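Local atomic coordinates of dTDP-4-dehydrorhamnose 3,5-epimerase (Sulfolobus tokodaii, PDB entry 2B9U), a protein that probably catalyses the epimerisation of dTDP-4-dehydro-6-deoxyglucose at C3' and C5', giving dTDP-4-dehydro-beta-L-rhamnose on the pathway to dTDP-L-rhamnose. Residues G70-V75 and M109-P114; V44-M49 and Y130-N135. All coordinates share one frame; numbering follows the deposited sequence.

How the contacts relate
Both contacts pair antiparallel strands of one sheet in the cupin barrel, and they share a seam: strand 70-75 of contact 1 is the neighbour of strand 126-133 of contact 2, with Ile72 O 2.8 Å from Phe131 N and Gly70 O 2.9 Å from Thr133 N. The centre of contact 1 lies about 5 Å from the centre of the chain, and nine of its eleven touching residues are buried, mostly apolar apart from Lys71. The centre of contact 2 is about 11 Å from that of the chain; it brings amides, hydroxyls and an exposed histidine into play, and passes the sheet on to the second subunit through 44-49. Along the chain, contact 1 is nested within the loop that contact 2 closes.

Contact 1 (G70-V75 and M109-P114); sequences GKIIFV and MLWIPP
In the middle of the jelly-roll sheet of this cupin barrel, strand 70-75 runs antiparallel to strand 109-112, and two hydrogen-bonded pairs, Lys71 with Ile112 and Ile73 with Leu110, fix the register. Each pair is closed by two backbone bonds; the shortest runs from Ile112 N to Lys71 O at 2.7 Å. Between them Ile72 faces Trp111 as a non-hydrogen-bonded pair. On that face the indole is the large piece: Trp111 swings its ring back along strand 70-75, and the six-membered part slides past Gly70, whose CA lies 3.7 Å from Trp111 CZ3. Gly70, with no side chain, lets the ring lie close against its backbone. Ile72 CG1 comes in at the edge of the same ring, 3.7 Å from Trp111 CE3, while its other branch, CG2, rests 4.0 Å from Met109 CB. Met109 holds CG anti to its carbonyl carbon (chi1 -76°), which brings CG to 3.7 Å from Phe74 CD1; the sulfur makes an oblique Met-aromatic contact, SD standing 5.1 Å from the Phe74 ring centre. The other face carries Ile73 and Ile112, which meet through CG1 and CD1 at 4.0 Å, and strand 79-86 packs on it through Asp82 and Ala84. Met49 of the second subunit packs on Phe74. Backbone bonds thus set the alignment of the strands and are the only hydrogen bonds between them, while the side chains meet across the contact through hydrocarbon, indole and thioether groups.

Contact 2 (V44-M49 and Y130-N135); sequences VIQTNM and YFITHN
A classic beta bulge sets two residues, Ile45 and Gln46, against the single Ile132 where strand 44-52 pairs antiparallel with strand 126-133. Ile132 O accepts from both residues: Ile45 N at 2.7 Å, almost straight at 173°, and Gln46 N at a longer 3.3 Å. Beyond the bulge the ladder is regular and tight, with Ile132 N bound to Gln46 O and Asn48 joined to Tyr130 by two backbone bonds. Here Ile132 lies beside Gln46, pointing the same way, and with CG1 anti to its carbonyl carbon (chi1 -67°) it sends CD1 to the Asn48 amide, 3.3 Å from ND2. That amide is held in turn by Gln46, whose NE2 gives Asn48 OD1 a straight bond of 3.0 Å. Gln46 OE1 bonds to the backbone N of Tyr137, the residue predicted to stack on the thymidine ring of the substrate. The Tyr130 ring meets Asn48 O with its edge, CD1 at 3.5 Å, and its hydroxyl is bonded to Ser50. On the opposite face Thr47 and Phe131 run alongside each other, Thr47 OG1 3.6 Å from Phe131 CD1; that buried hydroxyl has no hydrogen-bonding partner in the model. Only past Thr133 does the contact loosen toward solvent. There the chain turns away, His134 is exposed, and its ND1 shares a 2.7 Å hydrogen bond with Thr133 OG1; partly exposed Ile45 reaches over with CD1 to the Asn135 backbone. Residues 46-49 also form an antiparallel ladder with a strand of the second subunit. The Gln46-Asn48 amide pair therefore probably steadies the backbone at Tyr137 from a strand that lies between 126-133 and that neighbouring-subunit strand.

Contact 1 (G70-V75 and M109-P114)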
loop_
_atom_site.group_PDB
_atom_site.type_symbol
_atom_site.label_atom_id
_atom_site.label_comp_id
_atom_site.label_asym_id
_atom_site.label_seq_id
_atom_site.Cartn_x
_atom_site.Cartn_y
_atom_site.Cartn_z
ATOM N N GLY A 70 -15.084 -1.937 3.706
ATOM C CA GLY A 70 -14.334 -3.161 3.523
ATOM C C GLY A 70 -12.861 -2.864 3.706
ATOM O O GLY A 70 -12.446 -1.709 3.598
ATOM N N LYS A 71 -12.080 -3.896 4.010
ATOM C CA LYS A 71 -10.647 -3.752 4.343
ATOM C C LYS A 71 -9.826 -4.918 3.786
ATOM O O LYS A 71 -10.202 -6.095 3.949
ATOM C CB LYS A 71 -10.456 -3.674 5.868
ATOM C CG LYS A 71 -11.113 -2.435 6.523
ATOM C CD LYS A 71 -10.969 -2.453 8.019
ATOM C CE LYS A 71 -11.970 -1.495 8.675
ATOM N NZ LYS A 71 -12.080 -1.731 10.161
ATOM N N ILE A 72 -8.726 -4.584 3.116
ATOM C CA ILE A 72 -7.718 -5.555 2.717
ATOM C C ILE A 72 -6.488 -5.261 3.557
ATOM O O ILE A 72 -5.914 -4.170 3.477
ATOM C CB ILE A 72 -7.344 -5.455 1.210
ATOM C CG1 ILE A 72 -8.598 -5.378 0.334
ATOM C CG2 ILE A 72 -6.459 -6.628 0.810
ATOM C CD1 ILE A 72 -8.297 -4.984 -1.117
ATOM N N ILE A 73 -6.111 -6.235 4.385
ATOM C CA ILE A 73 -5.034 -6.078 5.338
ATOM C C ILE A 73 -3.786 -6.783 4.811
ATOM O O ILE A 73 -3.842 -7.949 4.414
ATOM C CB ILE A 73 -5.421 -6.688 6.726
ATOM C CG1 ILE A 73 -6.776 -6.131 7.218
ATOM C CG2 ILE A 73 -4.284 -6.525 7.739
ATOM C CD1 ILE A 73 -6.885 -4.555 7.361
ATOM N N PHE A 74 -2.664 -6.073 4.847
ATOM C CA PHE A 74 -1.415 -6.543 4.254
ATOM C C PHE A 74 -0.272 -6.167 5.208
ATOM O O PHE A 74 -0.280 -5.079 5.806
ATOM C CB PHE A 74 -1.275 -5.946 2.832
ATOM C CG PHE A 74 0.053 -6.222 2.157
ATOM C CD1 PHE A 74 0.482 -7.526 1.914
ATOM C CD2 PHE A 74 0.862 -5.163 1.744
ATOM C CE1 PHE A 74 1.705 -7.775 1.276
ATOM C CE2 PHE A 74 2.085 -5.406 1.110
ATOM C CZ PHE A 74 2.512 -6.712 0.884
ATOM N N VAL A 75 0.666 -7.093 5.388
ATOM C CA VAL A 75 1.785 -6.958 6.331
ATOM C C VAL A 75 3.147 -7.085 5.634
ATOM O O VAL A 75 3.728 -8.181 5.579
ATOM C CB VAL A 75 1.666 -7.980 7.511
ATOM C CG1 VAL A 75 2.760 -7.737 8.566
ATOM C CG2 VAL A 75 0.260 -7.888 8.143
ATOM N N MET A 109 -2.866 -11.697 2.464
ATOM C CA MET A 109 -3.787 -10.600 2.714
ATOM C C MET A 109 -5.122 -11.187 3.130
ATOM O O MET A 109 -5.462 -12.286 2.724
ATOM C CB MET A 109 -3.997 -9.782 1.434
ATOM C CG MET A 109 -2.843 -8.853 1.058
ATOM S SD MET A 109 -2.981 -8.322 -0.658
ATOM C CE MET A 109 -2.249 -9.740 -1.491
ATOM N N LEU A 110 -5.868 -10.435 3.926
ATOM C CA LEU A 110 -7.234 -10.782 4.306
ATOM C C LEU A 110 -8.131 -9.683 3.790
ATOM O O LEU A 110 -7.925 -8.490 4.123
ATOM C CB LEU A 110 -7.381 -10.773 5.823
ATOM C CG LEU A 110 -7.748 -11.957 6.703
ATOM C CD1 LEU A 110 -8.668 -11.428 7.789
ATOM C CD2 LEU A 110 -8.399 -13.107 5.941
ATOM N N TRP A 111 -9.132 -10.079 3.003
ATOM C CA TRP A 111 -10.234 -9.188 2.646
ATOM C C TRP A 111 -11.359 -9.369 3.650
ATOM O O TRP A 111 -11.840 -10.499 3.893
ATOM C CB TRP A 111 -10.719 -9.434 1.226
ATOM C CG TRP A 111 -12.173 -9.015 0.967
ATOM C CD1 TRP A 111 -13.245 -9.850 0.786
ATOM C CD2 TRP A 111 -12.689 -7.674 0.857
ATOM N NE1 TRP A 111 -14.391 -9.116 0.574
ATOM C CE2 TRP A 111 -14.081 -7.780 0.625
ATOM C CE3 TRP A 111 -12.113 -6.393 0.950
ATOM C CZ2 TRP A 111 -14.901 -6.658 0.446
ATOM C CZ3 TRP A 111 -12.944 -5.270 0.788
ATOM C CH2 TRP A 111 -14.317 -5.415 0.539
ATOM N N ILE A 112 -11.748 -8.243 4.245
ATOM C CA ILE A 112 -12.767 -8.174 5.281
ATOM C C ILE A 112 -13.892 -7.221 4.810
ATOM O O ILE A 112 -13.743 -5.991 4.863
ATOM C CB ILE A 112 -12.204 -7.656 6.628
ATOM C CG1 ILE A 112 -10.936 -8.421 7.049
ATOM C CG2 ILE A 112 -13.304 -7.691 7.722
ATOM C CD1 ILE A 112 -10.268 -7.852 8.274
ATOM N N PRO A 113 -15.027 -7.792 4.375
ATOM C CA PRO A 113 -16.178 -7.022 3.868
ATOM C C PRO A 113 -16.845 -6.211 4.976
ATOM O O PRO A 113 -16.561 -6.448 6.143
ATOM C CB PRO A 113 -17.126 -8.114 3.335
ATOM C CG PRO A 113 -16.756 -9.342 4.059
ATOM C CD PRO A 113 -15.281 -9.246 4.375
ATOM N N PRO A 114 -17.703 -5.223 4.623
ATOM C CA PRO A 114 -18.459 -4.507 5.667
ATOM C C PRO A 114 -19.304 -5.423 6.559
ATOM O O PRO A 114 -19.738 -6.484 6.126
ATOM C CB PRO A 114 -19.381 -3.579 4.867
ATOM C CG PRO A 114 -18.720 -3.392 3.563
ATOM C CD PRO A 114 -17.987 -4.687 3.274
#

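Contact 2 (V44-M49 and Y130-N135)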
loop_
_atom_site.group_PDB
_atom_site.type_symbol
_atom_site.label_atom_id
_atom_site.label_comp_id
_atom_site.label_asym_id
_atom_site.label_seq_id
_atom_site.Cartn_x
_atom_site.Cartn_y
_atom_site.Cartn_z
ATOM N N VAL A 44 -10.533 0.399 -4.159
ATOM C CA VAL A 44 -9.896 0.988 -2.992
ATOM C C VAL A 44 -10.088 2.507 -3.032
ATOM O O VAL A 44 -9.881 3.137 -4.067
ATOM C CB VAL A 44 -8.385 0.606 -2.919
ATOM C CG1 VAL A 44 -7.687 1.325 -1.766
ATOM C CG2 VAL A 44 -8.217 -0.935 -2.754
ATOM N N ILE A 45 -10.491 3.087 -1.902
ATOM C CA ILE A 45 -10.766 4.517 -1.831
ATOM C C ILE A 45 -9.834 5.270 -0.875
ATOM O O ILE A 45 -9.709 6.496 -0.960
ATOM C CB ILE A 45 -12.266 4.802 -1.517
ATOM C CG1 ILE A 45 -12.755 4.048 -0.270
ATOM C CG2 ILE A 45 -13.143 4.336 -2.693
ATOM C CD1 ILE A 45 -12.354 4.626 1.068
ATOM N N GLN A 46 -9.174 4.525 0.010
ATOM C CA GLN A 46 -8.295 5.080 1.039
ATOM C C GLN A 46 -7.266 4.017 1.378
ATOM O O GLN A 46 -7.581 2.841 1.342
ATOM C CB GLN A 46 -9.107 5.422 2.293
ATOM C CG GLN A 46 -8.288 5.903 3.453
ATOM C CD GLN A 46 -9.086 6.654 4.480
ATOM O OE1 GLN A 46 -10.189 7.124 4.209
ATOM N NE2 GLN A 46 -8.516 6.802 5.674
ATOM N N THR A 47 -6.033 4.430 1.646
ATOM C CA THR A 47 -5.006 3.510 2.153
ATOM C C THR A 47 -4.396 4.084 3.429
ATOM O O THR A 47 -3.980 5.253 3.476
ATOM C CB THR A 47 -3.968 3.167 1.054
ATOM O OG1 THR A 47 -4.648 2.512 -0.018
ATOM C CG2 THR A 47 -2.853 2.231 1.556
ATOM N N ASN A 48 -4.394 3.284 4.484
ATOM C CA ASN A 48 -3.755 3.669 5.745
ATOM C C ASN A 48 -2.528 2.802 6.027
ATOM O O ASN A 48 -2.369 1.738 5.424
ATOM C CB ASN A 48 -4.739 3.536 6.913
ATOM C CG ASN A 48 -5.871 4.565 6.869
ATOM O OD1 ASN A 48 -5.784 5.573 6.180
ATOM N ND2 ASN A 48 -6.919 4.320 7.637
ATOM N N MET A 49 -1.690 3.258 6.961
ATOM C CA MET A 49 -0.541 2.498 7.437
ATOM C C MET A 49 -0.325 2.703 8.921
ATOM O O MET A 49 -0.450 3.813 9.438
ATOM C CB MET A 49 0.740 2.875 6.670
ATOM C CG MET A 49 1.966 2.016 7.051
ATOM S SD MET A 49 3.442 2.340 6.070
ATOM C CE MET A 49 4.474 3.161 7.266
ATOM N N TYR A 130 -3.520 -0.923 5.298
ATOM C CA TYR A 130 -4.958 -1.167 5.179
ATOM C C TYR A 130 -5.451 -0.590 3.852
ATOM O O TYR A 130 -5.411 0.635 3.664
ATOM C CB TYR A 130 -5.719 -0.481 6.328
ATOM C CG TYR A 130 -5.139 -0.559 7.735
ATOM C CD1 TYR A 130 -3.937 0.074 8.071
ATOM C CD2 TYR A 130 -5.836 -1.215 8.754
ATOM C CE1 TYR A 130 -3.435 0.033 9.382
ATOM C CE2 TYR A 130 -5.346 -1.260 10.070
ATOM C CZ TYR A 130 -4.144 -0.639 10.370
ATOM O OH TYR A 130 -3.661 -0.676 11.661
ATOM N N PHE A 131 -5.899 -1.433 2.927
ATOM C CA PHE A 131 -6.544 -0.921 1.724
ATOM C C PHE A 131 -8.029 -0.856 2.013
ATOM O O PHE A 131 -8.655 -1.888 2.307
ATOM C CB PHE A 131 -6.260 -1.784 0.499
ATOM C CG PHE A 131 -4.802 -1.994 0.231
ATOM C CD1 PHE A 131 -4.042 -0.997 -0.374
ATOM C CD2 PHE A 131 -4.188 -3.197 0.569
ATOM C CE1 PHE A 131 -2.679 -1.201 -0.629
ATOM C CE2 PHE A 131 -2.835 -3.405 0.330
ATOM C CZ PHE A 131 -2.081 -2.404 -0.277
ATOM N N ILE A 132 -8.580 0.356 1.978
ATOM C CA ILE A 132 -9.952 0.599 2.470
ATOM C C ILE A 132 -10.903 0.832 1.304
ATOM O O ILE A 132 -10.615 1.626 0.388
ATOM C CB ILE A 132 -9.989 1.755 3.536
ATOM C CG1 ILE A 132 -9.258 1.317 4.799
ATOM C CG2 ILE A 132 -11.436 2.179 3.931
ATOM C CD1 ILE A 132 -8.701 2.466 5.600
ATOM N N THR A 133 -12.012 0.093 1.313
ATOM C CA THR A 133 -13.019 0.182 0.256
ATOM C C THR A 133 -14.306 0.749 0.841
ATOM O O THR A 133 -14.434 0.881 2.067
ATOM C CB THR A 133 -13.299 -1.196 -0.409
ATOM O OG1 THR A 133 -14.050 -2.020 0.490
ATOM C CG2 THR A 133 -11.983 -1.923 -0.807
ATOM N N HIS A 134 -15.232 1.115 -0.044
ATOM C CA HIS A 134 -16.603 1.566 0.293
ATOM C C HIS A 134 -16.716 3.023 0.721
ATOM O O HIS A 134 -17.357 3.827 0.036
ATOM C CB HIS A 134 -17.283 0.649 1.330
ATOM C CG HIS A 134 -17.669 -0.690 0.793
ATOM N ND1 HIS A 134 -16.741 -1.659 0.482
ATOM C CD2 HIS A 134 -18.885 -1.230 0.524
ATOM C CE1 HIS A 134 -17.365 -2.743 0.049
ATOM N NE2 HIS A 134 -18.666 -2.506 0.059
ATOM N N ASN A 135 -16.098 3.362 1.843
ATOM C CA ASN A 135 -16.207 4.692 2.431
ATOM C C ASN A 135 -14.965 5.100 3.176
ATOM O O ASN A 135 -14.324 4.275 3.822
ATOM C CB ASN A 135 -17.388 4.752 3.388
ATOM C CG ASN A 135 -18.701 4.767 2.661
ATOM O OD1 ASN A 135 -18.980 5.686 1.883
ATOM N ND2 ASN A 135 -19.497 3.732 2.869
#